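Local coordinates for protein putative glucoamylase (Bacteroides fragilis NCTC 9343, PDB 3EU8) that is of unknown function but is probably a glucoamylase-like hydrolase acting on starch-type glucans, at residues 416-419 with 420-423; 87-90 with 91-95. All coordinates share one frame; numbering follows the deposited sequence.

Contact 1 (416-419 with 420-423); sequences DVQN and GLKK. With EDO (1,2-ethanediol), chain B.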
# COMPACT_ATOMS: atom_id res chain seq x y z
N ASP A 416 13.03 -14.32 8.12
CA ASP A 416 11.70 -14.68 8.67
C ASP A 416 10.65 -14.70 7.57
O ASP A 416 9.88 -15.65 7.47
CB ASP A 416 11.29 -13.75 9.81
CG ASP A 416 12.25 -13.82 10.99
OD1 ASP A 416 12.84 -14.89 11.20
OD2 ASP A 416 12.45 -12.79 11.68
N VAL A 417 10.69 -13.71 6.70
CA VAL A 417 9.77 -13.68 5.57
C VAL A 417 9.90 -14.97 4.78
O VAL A 417 8.90 -15.55 4.46
CB VAL A 417 10.02 -12.46 4.64
CG1 VAL A 417 9.22 -12.56 3.35
CG2 VAL A 417 9.75 -11.16 5.39
N GLN A 418 11.12 -15.40 4.48
CA GLN A 418 11.33 -16.65 3.74
C GLN A 418 10.72 -17.85 4.45
O GLN A 418 10.08 -18.67 3.80
CB GLN A 418 12.82 -16.89 3.46
CG GLN A 418 13.42 -15.92 2.37
CD GLN A 418 12.90 -16.21 0.93
OE1 GLN A 418 12.90 -17.35 0.50
NE2 GLN A 418 12.46 -15.15 0.19
N ASN A 419 10.90 -17.92 5.77
CA ASN A 419 10.40 -19.05 6.54
C ASN A 419 8.85 -19.04 6.54
O ASN A 419 8.23 -20.07 6.45
CB ASN A 419 10.93 -19.04 7.98
CG ASN A 419 12.38 -19.56 8.11
OD1 ASN A 419 12.80 -20.47 7.42
ND2 ASN A 419 13.14 -18.97 9.05
N GLY A 420 8.25 -17.86 6.67
CA GLY A 420 6.81 -17.73 6.60
C GLY A 420 6.26 -18.18 5.25
O GLY A 420 5.27 -18.89 5.18
N LEU A 421 6.94 -17.81 4.16
CA LEU A 421 6.48 -18.19 2.83
C LEU A 421 6.54 -19.70 2.65
O LEU A 421 5.59 -20.32 2.12
CB LEU A 421 7.24 -17.45 1.72
CG LEU A 421 6.94 -15.95 1.52
CD1 LEU A 421 8.06 -15.31 0.68
CD2 LEU A 421 5.56 -15.70 0.88
N LYS A 422 7.64 -20.31 3.09
CA LYS A 422 7.81 -21.78 3.06
C LYS A 422 6.72 -22.48 3.85
O LYS A 422 6.11 -23.41 3.37
CB LYS A 422 9.19 -22.21 3.62
CG LYS A 422 10.40 -21.77 2.76
CD LYS A 422 11.76 -21.86 3.54
CE LYS A 422 12.99 -21.87 2.61
NZ LYS A 422 13.09 -20.64 1.77
N LYS A 423 6.45 -22.00 5.06
CA LYS A 423 5.44 -22.58 5.93
C LYS A 423 4.02 -22.62 5.28
O LYS A 423 3.28 -23.61 5.42
CB LYS A 423 5.42 -21.81 7.26
CG LYS A 423 4.63 -22.44 8.38
CD LYS A 423 4.81 -21.68 9.68
CE LYS A 423 4.17 -22.44 10.85
NZ LYS A 423 4.70 -22.03 12.19
C1 EDO B . 10.35 -18.64 -0.88
O1 EDO B . 11.54 -18.63 -1.68
C2 EDO B . 9.46 -19.78 -1.33
O2 EDO B . 9.48 -20.85 -0.36

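Contact 2 (87-90 with 91-95); sequences EGLR and RMEKI. With EDO (1,2-ethanediol), chain C.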
# COMPACT_ATOMS: atom_id res chain seq x y z
N GLU A 87 21.21 11.82 6.72
CA GLU A 87 19.88 12.39 6.79
C GLU A 87 18.82 11.27 6.83
O GLU A 87 17.93 11.29 7.66
CB GLU A 87 19.63 13.33 5.60
CG GLU A 87 20.09 14.75 5.82
CD GLU A 87 19.17 15.52 6.78
OE1 GLU A 87 18.12 16.06 6.33
OE2 GLU A 87 19.52 15.58 7.98
N GLY A 88 18.95 10.30 5.93
CA GLY A 88 18.07 9.13 5.86
C GLY A 88 18.03 8.41 7.20
O GLY A 88 16.95 8.10 7.70
N LEU A 89 19.20 8.15 7.80
CA LEU A 89 19.22 7.44 9.09
C LEU A 89 18.56 8.24 10.22
O LEU A 89 17.82 7.66 11.05
CB LEU A 89 20.64 6.99 9.47
CG LEU A 89 20.86 6.34 10.85
CD1 LEU A 89 20.23 4.97 10.93
CD2 LEU A 89 22.37 6.32 11.17
N ARG A 90 18.77 9.54 10.24
CA ARG A 90 18.16 10.39 11.26
C ARG A 90 16.65 10.37 11.18
O ARG A 90 16.00 10.40 12.21
CB ARG A 90 18.64 11.83 11.14
CG ARG A 90 20.09 12.05 11.57
CD ARG A 90 20.49 13.55 11.58
NE ARG A 90 19.77 14.28 12.64
CZ ARG A 90 18.73 15.10 12.45
NH1 ARG A 90 18.26 15.38 11.23
NH2 ARG A 90 18.16 15.67 13.51
N ARG A 91 16.10 10.31 9.97
CA ARG A 91 14.65 10.14 9.80
C ARG A 91 14.13 8.80 10.31
O ARG A 91 13.09 8.72 10.97
CB ARG A 91 14.23 10.34 8.33
CG ARG A 91 12.74 10.06 8.10
CD ARG A 91 11.86 11.01 8.98
NE ARG A 91 11.93 12.33 8.40
CZ ARG A 91 11.16 12.75 7.40
NH1 ARG A 91 10.17 12.00 6.88
NH2 ARG A 91 11.39 13.94 6.92
N MSE A 92 14.83 7.73 9.95
CA MSE A 92 14.45 6.39 10.39
C MSE A 92 14.47 6.28 11.90
O MSE A 92 13.56 5.69 12.48
CB MSE A 92 15.37 5.31 9.76
CG MSE A 92 15.26 5.18 8.26
SE MSE A 92 13.42 4.92 7.61
CE MSE A 92 13.84 4.37 5.81
N GLU A 93 15.49 6.87 12.53
CA GLU A 93 15.62 6.96 14.00
C GLU A 93 14.43 7.69 14.63
O GLU A 93 13.89 7.25 15.64
CB GLU A 93 16.95 7.65 14.42
CG GLU A 93 18.19 6.80 14.14
CD GLU A 93 19.51 7.54 14.29
OE1 GLU A 93 19.55 8.78 14.30
OE2 GLU A 93 20.54 6.84 14.39
N LYS A 94 14.02 8.80 14.02
CA LYS A 94 12.82 9.54 14.48
C LYS A 94 11.56 8.71 14.42
O LYS A 94 10.80 8.72 15.36
CB LYS A 94 12.57 10.77 13.62
CG LYS A 94 11.53 11.74 14.20
CD LYS A 94 11.49 13.00 13.36
CE LYS A 94 10.84 14.15 14.03
NZ LYS A 94 10.52 15.16 12.97
N ILE A 95 11.33 8.06 13.27
CA ILE A 95 10.15 7.21 13.04
C ILE A 95 10.11 6.04 14.02
O ILE A 95 9.12 5.81 14.70
CB ILE A 95 10.12 6.70 11.59
CG1 ILE A 95 9.75 7.81 10.62
CG2 ILE A 95 9.11 5.55 11.41
CD1 ILE A 95 10.23 7.57 9.17
C1 EDO C . 7.45 9.41 6.67
O1 EDO C . 8.59 9.90 7.40
C2 EDO C . 7.35 7.92 6.95
O2 EDO C . 6.31 7.31 6.19

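Contact 1 (416-419 with 420-423)
With CG anti to the carbonyl carbon in both residues (chi1 -71° in Gln418), Gln418 folds at chi2 (-70°) and Lys422 stays extended until chi4 (60°), which brings the ammonium of Lys422 near the amide of Gln418, one helical turn away. This is an i to i+4 pairing on the outer side of an alpha-helix, helix 415-424, near the C-terminal end of the chain. Lys422 NZ lies 3.5 Å from Gln418 OE1, a loose polar approach. The hydrogen bond of OE1 is with O1 of a 1,2-ethanediol, likely a crystallisation additive, at 2.9 Å, and the glycol is also bonded to Phe426 O. The other end of the amide is fixed as well, since Gln418 NE2 bonds to Met412 O of the preceding helix; with both ends engaged, the rotation of the amide is defined. On the buried side, Val417 and Leu421 run alongside each other in the same direction, with Val417 CG1 4.0 Å from Leu421 CD1. Val417 packs against Phe411 and Leu421 against Met412, both of helix 406-412, and Leu421 also reaches Leu268 and Phe426. Four consecutive i to i+4 backbone bonds carry both pairs; the first, Gly420 N to Asp416 O, measures 2.9 Å. At the start of the segment, Asp416 OD2 accepts a bond from Trp167 NE1. Lys422 also lays its aliphatic part along the helix, where its CG sits 3.3 Å from Gln418 O and 3.4 Å from O2 of the glycol.

Contact 2 (87-90 with 91-95)
Leu89 and Glu93 cross at a slant, the carboxylate of Glu93 reaching back to the branched end of the leucine. Glu93 sends CG anti to its carbonyl carbon (chi1 -70°) and runs straight from there (chi2 169°), which puts Glu93 OE2 3.6 Å from Leu89 CG and 3.7 Å from Leu89 CD2. It is a van der Waals contact of a carboxylate oxygen with a hydrocarbon branch. The methylene part of Glu93 lies closer to the backbone, its CG 3.2 Å from Leu89 O, the carbonyl that accepts the bond from Glu93 N at 2.9 Å. Arg90, next after Leu89, turns back along the helix: its NH1 meets Glu87 OE2 at 3.5 Å in a weak, bent hydrogen bond (N-H...O 141°) within a salt bridge.

Arg91 heads for a different neighbour. Its chain bends at chi2 and chi3, and NH1 gives a bond to O1 of another 1,2-ethanediol at 2.7 Å, near the guanidinium plane and at its edge. Phe33 O and Trp34 O take further bonds from the same guanidinium, and Trp34 adds a cation-pi contact. Ile95, one turn along, borders the same glycol with CD1 and packs on Ile71 and Leu43. Selenomethionine Met92 points into the interior, among Leu75, Val145 and Leu159 of three neighbouring helices. An amphipathic helix of this kind, with Glu87, Arg90 and Glu93 on its more exposed side, is consistent with a member of the (alpha/alpha)6 barrel typical of six-hairpin glycosidases.

In the fold
Both contacts are short runs of a little over two helical turns, contact 2 on helix 85-101 and contact 1 on helix 415-424, so they come from early and late parts of the chain. Their centres lie 28 Å apart, the nearest atoms about 16 Å, and they do not touch. Each centre is 21 Å from that of the chain, against a radius of gyration of 20 Å, a sign of peripheral position. Helix 154-169 touches both contacts: Leu159 and Trp167 lie on it. In a chain whose main regular structure is helix, this is consistent with the (alpha/alpha)6 barrel of the six-hairpin clan, a ring of paired helices.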